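Local coordinates for OxyA protein (Actinoplanes teichomyceticus, PDB 5HH3) that is a heme-dependent cytochrome P450 that probably cyclises a peptide by phenolic coupling during glycopeptide antibiotic biosynthesis, at residues S73-Y78 with T92-P96; F369-A375 with L393-W397; F192-N197 with T229-A233. All coordinates share one frame; numbering follows the deposited sequence.

How the interactions relate
The three contacts sit in three separate parts of one P450 fold. Interaction 1 is the one at the heme: Thr92 belongs to the heme pocket, and Tyr78 and Ala74 lie close to the heme-binding residues His289 and His346. Interaction 3, where helix 182-205 meets helix 225-256, has its centre 23 Å from that of interaction 1, with about 9 Å between nearest atoms; the side chain of Ala232 is about 10 Å from the heme. Interaction 2 joins two strands near the C-terminus, on the opposite side of the chain's centre from interaction 1, the two centres being 43 Å apart. None of the three touches another.

Interaction 1. Residues S73-Y78 with T92-P96; sequences SARLLY and TQYDP. With HEM (protoporphyrin IX containing Fe), chain G.
Ser73 carries OG anti to its own backbone N (chi1 165°), while Asp95 keeps its carboxylate beside its backbone N (chi1 -69°), and these rotations bring hydroxyl and carboxylate together. Ser73 OG donates to Asp95 OD2 over 2.6 Å, meeting the lone pair on the side of the other oxygen. The same hydroxyl accepts from Leu76 N, 3.0 Å from Ser73 OG, and so caps the short, weakly bonded helical turn that follows. Asp95 is thus a second-shell partner of the cap, holding it by OD2. Its other links are looser: Asp95 OD1 takes a weak bond from Ala74 N at 3.3 Å, and Arg75 NE makes a weak hydrogen bond to Asp95 OD2, also at 3.3 Å, as part of a salt bridge. Guanidinium and carboxylate planes stand nearly perpendicular, with Asp95 OD2 at the guanidinium edge, near its plane. Arg75 CB rests 3.2 Å from Gln93 O. Thr92 CG2 approaches the heme, 3.4 Å from propionate oxygen O1A, while Tyr78 OH is hydrogen-bonded to the heme-binding His289. By chain order this is probably the B-C region of the P450 fold. Ser73 ends edge strand 72-73, paired with strand 291-293 through Val292; Leu76 in the helical turn meets Thr186 and Asn190 of the second subunit, and residues 92-96 lead into helix 98-106.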
loop_
_atom_site.group_PDB
_atom_site.type_symbol
_atom_site.label_atom_id
_atom_site.label_comp_id
_atom_site.label_asym_id
_atom_site.label_seq_id
_atom_site.Cartn_x
_atom_site.Cartn_y
_atom_site.Cartn_z
ATOM N N SER B 73 3.846 -4.487 -18.126
ATOM C CA SER B 73 4.746 -5.232 -17.240
ATOM C C SER B 73 4.096 -5.398 -15.889
ATOM O O SER B 73 3.549 -4.455 -15.341
ATOM C CB SER B 73 6.075 -4.490 -17.053
ATOM O OG SER B 73 6.804 -5.010 -15.940
ATOM N N ALA B 74 4.180 -6.611 -15.353
ATOM C CA ALA B 74 3.766 -6.905 -13.986
ATOM C C ALA B 74 4.871 -6.559 -12.957
ATOM O O ALA B 74 4.614 -6.032 -11.870
ATOM C CB ALA B 74 3.404 -8.382 -13.913
ATOM N N ARG B 75 6.101 -6.811 -13.360
ATOM C CA ARG B 75 7.305 -6.630 -12.536
ATOM C C ARG B 75 7.595 -5.194 -12.127
ATOM O O ARG B 75 8.020 -4.946 -10.992
ATOM C CB ARG B 75 8.491 -7.143 -13.327
ATOM C CG ARG B 75 9.859 -7.063 -12.662
ATOM C CD ARG B 75 10.889 -7.612 -13.638
ATOM N NE ARG B 75 10.897 -6.869 -14.913
ATOM C CZ ARG B 75 11.599 -5.757 -15.168
ATOM N NH1 ARG B 75 12.384 -5.197 -14.244
ATOM N NH2 ARG B 75 11.519 -5.186 -16.369
ATOM N N LEU B 76 7.396 -4.259 -13.053
ATOM C CA LEU B 76 7.747 -2.863 -12.815
ATOM C C LEU B 76 6.867 -2.130 -11.785
ATOM O O LEU B 76 7.278 -1.071 -11.270
ATOM C CB LEU B 76 7.768 -2.076 -14.133
ATOM C CG LEU B 76 8.928 -2.304 -15.103
ATOM C CD1 LEU B 76 8.622 -1.495 -16.355
ATOM C CD2 LEU B 76 10.300 -1.930 -14.536
ATOM N N LEU B 77 5.670 -2.646 -11.496
ATOM C CA LEU B 77 4.807 -1.993 -10.507
ATOM C C LEU B 77 5.335 -2.274 -9.117
ATOM O O LEU B 77 5.739 -1.361 -8.391
ATOM C CB LEU B 77 3.356 -2.459 -10.601
ATOM C CG LEU B 77 2.441 -1.654 -9.661
ATOM C CD1 LEU B 77 1.297 -1.070 -10.458
ATOM C CD2 LEU B 77 1.945 -2.467 -8.462
ATOM N N TYR B 78 5.374 -3.550 -8.771
ATOM C CA TYR B 78 5.736 -3.959 -7.422
ATOM C C TYR B 78 7.187 -3.626 -7.067
ATOM O O TYR B 78 7.503 -3.484 -5.885
ATOM C CB TYR B 78 5.418 -5.437 -7.211
ATOM C CG TYR B 78 3.924 -5.708 -7.089
ATOM C CD1 TYR B 78 3.206 -5.325 -5.939
ATOM C CD2 TYR B 78 3.216 -6.335 -8.128
ATOM C CE1 TYR B 78 1.837 -5.571 -5.831
ATOM C CE2 TYR B 78 1.853 -6.594 -8.024
ATOM C CZ TYR B 78 1.165 -6.212 -6.882
ATOM O OH TYR B 78 -0.182 -6.474 -6.809
ATOM N N THR B 92 3.780 -14.063 -11.094
ATOM C CA THR B 92 3.169 -12.776 -11.450
ATOM C C THR B 92 4.120 -11.592 -11.394
ATOM O O THR B 92 3.907 -10.638 -12.103
ATOM C CB THR B 92 1.915 -12.501 -10.602
ATOM O OG1 THR B 92 2.125 -12.963 -9.257
ATOM C CG2 THR B 92 0.762 -13.245 -11.210
ATOM N N GLN B 93 5.188 -11.687 -10.614
ATOM C CA GLN B 93 6.226 -10.647 -10.548
ATOM C C GLN B 93 7.272 -10.718 -11.685
ATOM O O GLN B 93 8.168 -9.898 -11.720
ATOM C CB GLN B 93 6.966 -10.731 -9.201
ATOM C CG GLN B 93 6.060 -10.599 -7.972
ATOM C CD GLN B 93 5.802 -9.152 -7.565
ATOM O OE1 GLN B 93 5.240 -8.369 -8.337
ATOM N NE2 GLN B 93 6.217 -8.788 -6.348
ATOM N N TYR B 94 7.167 -11.689 -12.594
ATOM C CA TYR B 94 8.140 -11.842 -13.684
ATOM C C TYR B 94 7.604 -11.424 -15.070
ATOM O O TYR B 94 6.446 -11.656 -15.404
ATOM C CB TYR B 94 8.617 -13.291 -13.743
ATOM C CG TYR B 94 9.573 -13.685 -12.621
ATOM C CD1 TYR B 94 10.784 -12.995 -12.432
ATOM C CD2 TYR B 94 9.302 -14.776 -11.787
ATOM C CE1 TYR B 94 11.681 -13.363 -11.432
ATOM C CE2 TYR B 94 10.195 -15.162 -10.776
ATOM C CZ TYR B 94 11.379 -14.449 -10.604
ATOM O OH TYR B 94 12.278 -14.795 -9.617
ATOM N N ASP B 95 8.486 -10.839 -15.874
ATOM C CA ASP B 95 8.249 -10.605 -17.290
ATOM C C ASP B 95 9.052 -11.614 -18.074
ATOM O O ASP B 95 10.004 -12.185 -17.530
ATOM C CB ASP B 95 8.688 -9.182 -17.675
ATOM C CG ASP B 95 7.792 -8.109 -17.057
ATOM O OD1 ASP B 95 6.634 -8.394 -16.755
ATOM O OD2 ASP B 95 8.251 -6.967 -16.889
ATOM N N PRO B 96 8.702 -11.824 -19.369
ATOM C CA PRO B 96 9.595 -12.639 -20.224
ATOM C C PRO B 96 10.987 -12.003 -20.289
ATOM O O PRO B 96 11.070 -10.791 -20.207
ATOM C CB PRO B 96 8.913 -12.604 -21.601
ATOM C CG PRO B 96 7.490 -12.233 -21.313
ATOM C CD PRO B 96 7.517 -11.343 -20.110
HETATM C CHA HEM G . -2.753 -16.519 -11.826
HETATM C CHB HEM G . -2.016 -20.732 -9.538
HETATM C CHC HEM G . -6.762 -20.958 -8.483
HETATM C CHD HEM G . -7.470 -16.808 -10.832
HETATM C C1A HEM G . -2.156 -17.624 -11.268
HETATM C C2A HEM G . -0.751 -17.848 -11.254
HETATM C C3A HEM G . -0.543 -19.037 -10.623
HETATM C C4A HEM G . -1.813 -19.551 -10.236
HETATM C CMA HEM G . 0.790 -19.688 -10.351
HETATM C CAA HEM G . 0.303 -16.937 -11.850
HETATM C CBA HEM G . 0.508 -17.316 -13.316
HETATM C CGA HEM G . 1.522 -16.456 -14.053
HETATM O O1A HEM G . 1.822 -15.297 -13.672
HETATM O O2A HEM G . 2.073 -16.907 -15.092
HETATM C C1B HEM G . -3.254 -21.172 -9.027
HETATM C C2B HEM G . -3.435 -22.372 -8.259
HETATM C C3B HEM G . -4.776 -22.451 -7.950
HETATM C C4B HEM G . -5.397 -21.247 -8.568
HETATM C CMB HEM G . -2.364 -23.368 -7.867
HETATM C CAB HEM G . -5.556 -23.482 -7.219
HETATM C CBB HEM G . -5.123 -24.673 -6.794
HETATM C C1C HEM G . -7.400 -19.842 -9.009
HETATM C C2C HEM G . -8.779 -19.558 -8.902
HETATM C C3C HEM G . -8.987 -18.348 -9.578
HETATM C C4C HEM G . -7.710 -17.934 -10.092
HETATM C CMC HEM G . -9.812 -20.399 -8.176
HETATM C CAC HEM G . -10.240 -17.581 -9.799
HETATM C CBC HEM G . -11.469 -17.940 -9.435
HETATM C C1D HEM G . -6.203 -16.427 -11.271
HETATM C C2D HEM G . -6.019 -15.164 -12.017
HETATM C C3D HEM G . -4.710 -15.075 -12.296
HETATM C C4D HEM G . -4.111 -16.293 -11.711
HETATM C CMD HEM G . -7.039 -14.120 -12.412
HETATM C CAD HEM G . -4.046 -13.935 -13.056
HETATM C CBD HEM G . -3.673 -12.721 -12.191
HETATM C CGD HEM G . -3.016 -11.622 -13.042
HETATM O O1D HEM G . -2.592 -10.562 -12.547
HETATM O O2D HEM G . -2.872 -11.709 -14.269
HETATM N NA HEM G . -2.797 -18.682 -10.655
HETATM N NB HEM G . -4.437 -20.574 -9.198
HETATM N NC HEM G . -6.786 -18.881 -9.761
HETATM N ND HEM G . -5.037 -17.091 -11.140
HETATM FE FE HEM G . -4.748 -18.762 -10.223
HETATM O O HOH W 1 -4.208 -17.695 -8.492
#

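Interaction 2. Residues F369-A375 with L393-W397; sequences FPTLRLA and LLLDW
A small antiparallel sheet of three strands, which by position probably corresponds to the beta-3 sheet of P450s, places strand 394-396 between 140-141 and 373-374, and this contact is its pairing with the latter. Arg373 and Asp396 are a hydrogen-bonded pair: Arg373 N donates to Asp396 O at 3.0 Å, and Asp396 N returns a bond of 2.9 Å to Arg373 O that is almost straight. Farther along, Ala375 N reaches Leu394 O at 2.9 Å. The side chains of Arg373 and Asp396 run together as well. Arg373 stretches from CG to NE and lies alongside Asp396, pointing the same way, with Asp396 CB over one face of the guanidinium. No N-H is aimed at the carboxylate, so the opposite charges lie near each other without forming a salt bridge; Arg373 NH1 instead makes a weak bond to the terminal Trp397 O. The other terminal oxygen, Trp397 OXT, takes a bond from Thr371 OG1 at 2.5 Å. Trp397 turns its indole back between its own backbone N and carbonyl carbon (chi1 57°), which lays it over the Phe369 ring in a face-to-face stack, the Phe369 ring and the Trp397 five-membered ring 4.2 Å apart between centroids with planes at 30°. Phe369 also packs on Leu130 and Ile133 of helix 112-136. Elsewhere Leu372 CD2 meets Leu395 CD1 at 3.8 Å, next to Phe142. The chain end is thus gripped in several ways: strand bonds hold Asp396, whose OD1 accepts from Trp397 N at 2.8 Å, an aromatic stack covers one indole face, and a hydroxyl with a nearby arginine would be expected to stabilise the negative charge of the C-terminal carboxylate.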
loop_
_atom_site.group_PDB
_atom_site.type_symbol
_atom_site.label_atom_id
_atom_site.label_comp_id
_atom_site.label_asym_id
_atom_site.label_seq_id
_atom_site.Cartn_x
_atom_site.Cartn_y
_atom_site.Cartn_z
ATOM N N PHE B 369 -26.452 -33.127 0.428
ATOM C CA PHE B 369 -27.333 -32.274 1.193
ATOM C C PHE B 369 -28.265 -31.532 0.245
ATOM O O PHE B 369 -28.129 -30.334 0.074
ATOM C CB PHE B 369 -26.509 -31.280 2.038
ATOM C CG PHE B 369 -25.617 -31.935 3.078
ATOM C CD1 PHE B 369 -26.128 -32.862 3.975
ATOM C CD2 PHE B 369 -24.262 -31.590 3.175
ATOM C CE1 PHE B 369 -25.310 -33.458 4.933
ATOM C CE2 PHE B 369 -23.448 -32.168 4.134
ATOM C CZ PHE B 369 -23.968 -33.103 5.013
ATOM N N PRO B 370 -29.232 -32.244 -0.369
ATOM C CA PRO B 370 -30.222 -31.543 -1.210
ATOM C C PRO B 370 -31.129 -30.552 -0.462
ATOM O O PRO B 370 -31.753 -29.716 -1.108
ATOM C CB PRO B 370 -31.049 -32.695 -1.809
ATOM C CG PRO B 370 -30.835 -33.838 -0.887
ATOM C CD PRO B 370 -29.402 -33.707 -0.458
ATOM N N THR B 371 -31.198 -30.661 0.871
ATOM C CA THR B 371 -31.945 -29.744 1.743
ATOM C C THR B 371 -31.085 -28.612 2.336
ATOM O O THR B 371 -31.535 -27.899 3.251
ATOM C CB THR B 371 -32.564 -30.532 2.917
ATOM O OG1 THR B 371 -31.535 -31.319 3.535
ATOM C CG2 THR B 371 -33.674 -31.456 2.425
ATOM N N LEU B 372 -29.861 -28.433 1.825
ATOM C CA LEU B 372 -28.942 -27.419 2.345
ATOM C C LEU B 372 -29.612 -26.042 2.399
ATOM O O LEU B 372 -30.241 -25.632 1.433
ATOM C CB LEU B 372 -27.690 -27.335 1.456
ATOM C CG LEU B 372 -26.499 -26.563 2.010
ATOM C CD1 LEU B 372 -25.835 -27.406 3.094
ATOM C CD2 LEU B 372 -25.523 -26.247 0.893
ATOM N N ARG B 373 -29.477 -25.353 3.528
ATOM C CA ARG B 373 -30.055 -24.019 3.720
ATOM C C ARG B 373 -29.205 -23.228 4.707
ATOM O O ARG B 373 -28.431 -23.809 5.468
ATOM C CB ARG B 373 -31.506 -24.129 4.251
ATOM C CG ARG B 373 -31.639 -25.030 5.483
ATOM C CD ARG B 373 -33.069 -25.361 5.887
ATOM N NE ARG B 373 -33.051 -26.458 6.863
ATOM C CZ ARG B 373 -32.849 -26.317 8.175
ATOM N NH1 ARG B 373 -32.815 -27.392 8.930
ATOM N NH2 ARG B 373 -32.674 -25.115 8.746
ATOM N N LEU B 374 -29.376 -21.914 4.711
ATOM C CA LEU B 374 -28.798 -21.060 5.754
ATOM C C LEU B 374 -29.389 -21.452 7.109
ATOM O O LEU B 374 -30.580 -21.758 7.210
ATOM C CB LEU B 374 -29.110 -19.583 5.491
ATOM C CG LEU B 374 -28.641 -18.978 4.173
ATOM C CD1 LEU B 374 -29.206 -17.575 4.008
ATOM C CD2 LEU B 374 -27.135 -18.966 4.116
ATOM N N ALA B 375 -28.548 -21.476 8.138
ATOM C CA ALA B 375 -28.986 -21.782 9.496
ATOM C C ALA B 375 -29.832 -20.643 10.073
ATOM O O ALA B 375 -30.846 -20.889 10.716
ATOM C CB ALA B 375 -27.788 -22.041 10.389
ATOM N N LEU B 393 -20.078 -19.156 7.228
ATOM C CA LEU B 393 -21.257 -19.579 6.481
ATOM C C LEU B 393 -21.945 -20.745 7.191
ATOM O O LEU B 393 -21.669 -21.917 6.910
ATOM C CB LEU B 393 -20.867 -19.938 5.053
ATOM C CG LEU B 393 -22.009 -20.263 4.083
ATOM C CD1 LEU B 393 -22.857 -19.021 3.819
ATOM C CD2 LEU B 393 -21.450 -20.790 2.779
ATOM N N LEU B 394 -22.836 -20.399 8.117
ATOM C CA LEU B 394 -23.516 -21.390 8.953
ATOM C C LEU B 394 -24.651 -22.001 8.168
ATOM O O LEU B 394 -25.642 -21.332 7.886
ATOM C CB LEU B 394 -24.034 -20.778 10.260
ATOM C CG LEU B 394 -23.013 -20.750 11.402
ATOM C CD1 LEU B 394 -22.760 -22.146 11.959
ATOM C CD2 LEU B 394 -21.699 -20.099 10.978
ATOM N N LEU B 395 -24.494 -23.271 7.810
ATOM C CA LEU B 395 -25.507 -23.975 7.039
ATOM C C LEU B 395 -26.055 -25.125 7.835
ATOM O O LEU B 395 -25.398 -25.626 8.738
ATOM C CB LEU B 395 -24.945 -24.489 5.713
ATOM C CG LEU B 395 -24.283 -23.463 4.804
ATOM C CD1 LEU B 395 -23.832 -24.111 3.504
ATOM C CD2 LEU B 395 -25.216 -22.292 4.529
ATOM N N ASP B 396 -27.270 -25.524 7.478
ATOM C CA ASP B 396 -27.933 -26.688 8.049
ATOM C C ASP B 396 -28.591 -27.450 6.889
ATOM O O ASP B 396 -28.463 -27.042 5.737
ATOM C CB ASP B 396 -28.951 -26.241 9.111
ATOM C CG ASP B 396 -29.141 -27.278 10.221
ATOM O OD1 ASP B 396 -29.002 -28.482 9.952
ATOM O OD2 ASP B 396 -29.430 -26.900 11.367
ATOM N N TRP B 397 -29.240 -28.573 7.179
ATOM C CA TRP B 397 -29.872 -29.389 6.143
ATOM C C TRP B 397 -30.990 -30.248 6.737
ATOM O O TRP B 397 -31.284 -30.152 7.919
ATOM C CB TRP B 397 -28.827 -30.282 5.461
ATOM C CG TRP B 397 -28.069 -31.178 6.404
ATOM C CD1 TRP B 397 -28.392 -32.455 6.757
ATOM C CD2 TRP B 397 -26.866 -30.860 7.111
ATOM N NE1 TRP B 397 -27.467 -32.954 7.648
ATOM C CE2 TRP B 397 -26.519 -31.993 7.879
ATOM C CE3 TRP B 397 -26.048 -29.723 7.178
ATOM C CZ2 TRP B 397 -25.390 -32.018 8.709
ATOM C CZ3 TRP B 397 -24.926 -29.749 7.997
ATOM C CH2 TRP B 397 -24.611 -30.889 8.753
ATOM O OXT TRP B 397 -31.614 -31.062 6.061
#

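Interaction 3. Residues F192-N197 with T229-A233; sequences FMTYMN and TGVAA
Thr229 fits as a knob among Phe192, Met193, Met196 and Asn197. With its CG2 methyl anti to the backbone N, it splits its two branches: CG2 lies 3.5 Å from Met193 SD, the two side chains crossing at about a right angle, while OG1 rests 3.5 Å from Met196 CB. That hydroxyl is turned back to its own helix, making a weak hydrogen bond to Asp225 O, so it meets the other helix by packing alone. One turn on, Ala232 points its methyl at helix 182-205 and meets Met196 CE at 3.7 Å; Met196 reaches it by bending at chi2 and chi3, and Phe212 of helix 211-219 touches both. Ala233 follows, its CB 3.8 Å from Phe192 CE2, approaching the ring obliquely. Met196 CG lies over one face of that ring, toward its rim, and Leu173 of helix 163-178 touches both Phe192 and Ala233. The segment axes come within 10.7 Å at an angle of 119°, bridged by long side chains from one helix and short ones from the other. By chain order, helices 182-205 and 225-256 probably correspond to helix G and the long central helix of P450s, whose crossing is a familiar feature of the fold.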
loop_
_atom_site.group_PDB
_atom_site.type_symbol
_atom_site.label_atom_id
_atom_site.label_comp_id
_atom_site.label_asym_id
_atom_site.label_seq_id
_atom_site.Cartn_x
_atom_site.Cartn_y
_atom_site.Cartn_z
ATOM N N PHE B 192 8.622 -24.875 7.624
ATOM C CA PHE B 192 8.134 -25.160 6.268
ATOM C C PHE B 192 9.280 -25.478 5.292
ATOM O O PHE B 192 9.248 -26.491 4.595
ATOM C CB PHE B 192 7.301 -23.981 5.754
ATOM C CG PHE B 192 6.760 -24.176 4.372
ATOM C CD1 PHE B 192 5.616 -24.926 4.163
ATOM C CD2 PHE B 192 7.399 -23.611 3.270
ATOM C CE1 PHE B 192 5.110 -25.115 2.886
ATOM C CE2 PHE B 192 6.899 -23.796 1.992
ATOM C CZ PHE B 192 5.752 -24.554 1.800
ATOM N N MET B 193 10.295 -24.617 5.276
ATOM C CA MET B 193 11.457 -24.760 4.380
ATOM C C MET B 193 12.285 -26.026 4.580
ATOM O O MET B 193 12.740 -26.620 3.601
ATOM C CB MET B 193 12.386 -23.548 4.519
ATOM C CG MET B 193 11.833 -22.272 3.911
ATOM S SD MET B 193 11.717 -22.364 2.117
ATOM C CE MET B 193 13.456 -22.488 1.662
ATOM N N THR B 194 12.509 -26.412 5.837
ATOM C CA THR B 194 13.262 -27.627 6.149
ATOM C C THR B 194 12.513 -28.863 5.655
ATOM O O THR B 194 13.131 -29.794 5.143
ATOM C CB THR B 194 13.539 -27.771 7.665
ATOM O OG1 THR B 194 14.146 -26.575 8.156
ATOM C CG2 THR B 194 14.464 -28.951 7.953
ATOM N N TYR B 195 11.189 -28.873 5.812
ATOM C CA TYR B 195 10.377 -29.961 5.276
ATOM C C TYR B 195 10.508 -30.013 3.739
ATOM O O TYR B 195 10.850 -31.055 3.180
ATOM C CB TYR B 195 8.911 -29.817 5.699
ATOM C CG TYR B 195 8.069 -31.017 5.329
ATOM C CD1 TYR B 195 7.545 -31.138 4.048
ATOM C CD2 TYR B 195 7.817 -32.046 6.245
ATOM C CE1 TYR B 195 6.782 -32.226 3.682
ATOM C CE2 TYR B 195 7.051 -33.149 5.883
ATOM C CZ TYR B 195 6.532 -33.220 4.591
ATOM O OH TYR B 195 5.777 -34.271 4.161
ATOM N N MET B 196 10.282 -28.885 3.070
ATOM C CA MET B 196 10.327 -28.842 1.596
ATOM C C MET B 196 11.706 -29.175 1.010
ATOM O O MET B 196 11.796 -29.867 -0.007
ATOM C CB MET B 196 9.863 -27.482 1.069
ATOM C CG MET B 196 8.409 -27.143 1.361
ATOM S SD MET B 196 7.173 -28.380 0.900
ATOM C CE MET B 196 7.747 -28.766 -0.746
ATOM N N ASN B 197 12.771 -28.705 1.658
ATOM C CA ASN B 197 14.130 -29.027 1.227
ATOM C C ASN B 197 14.418 -30.525 1.255
ATOM O O ASN B 197 15.088 -31.034 0.364
ATOM C CB ASN B 197 15.169 -28.293 2.078
ATOM C CG ASN B 197 15.196 -26.791 1.820
ATOM O OD1 ASN B 197 14.652 -26.293 0.835
ATOM N ND2 ASN B 197 15.849 -26.064 2.715
ATOM N N THR B 229 10.236 -25.178 -4.295
ATOM C CA THR B 229 9.678 -24.789 -3.006
ATOM C C THR B 229 8.706 -23.650 -3.151
ATOM O O THR B 229 7.626 -23.682 -2.559
ATOM C CB THR B 229 10.810 -24.453 -1.995
ATOM O OG1 THR B 229 11.379 -25.677 -1.549
ATOM C CG2 THR B 229 10.288 -23.711 -0.775
ATOM N N GLY B 230 9.086 -22.656 -3.949
ATOM C CA GLY B 230 8.240 -21.513 -4.223
ATOM C C GLY B 230 6.930 -21.886 -4.873
ATOM O O GLY B 230 5.876 -21.344 -4.516
ATOM N N VAL B 231 6.970 -22.825 -5.811
ATOM C CA VAL B 231 5.738 -23.266 -6.470
ATOM C C VAL B 231 4.846 -24.015 -5.466
ATOM O O VAL B 231 3.638 -23.761 -5.423
ATOM C CB VAL B 231 5.999 -24.138 -7.715
ATOM C CG1 VAL B 231 4.681 -24.576 -8.343
ATOM C CG2 VAL B 231 6.807 -23.351 -8.742
ATOM N N ALA B 232 5.443 -24.905 -4.665
ATOM C CA ALA B 232 4.699 -25.615 -3.619
ATOM C C ALA B 232 3.994 -24.667 -2.653
ATOM O O ALA B 232 2.816 -24.846 -2.366
ATOM C CB ALA B 232 5.599 -26.570 -2.854
ATOM N N ALA B 233 4.721 -23.665 -2.179
ATOM C CA ALA B 233 4.189 -22.681 -1.260
ATOM C C ALA B 233 3.031 -21.884 -1.885
ATOM O O ALA B 233 2.020 -21.634 -1.230
ATOM C CB ALA B 233 5.299 -21.761 -0.782
#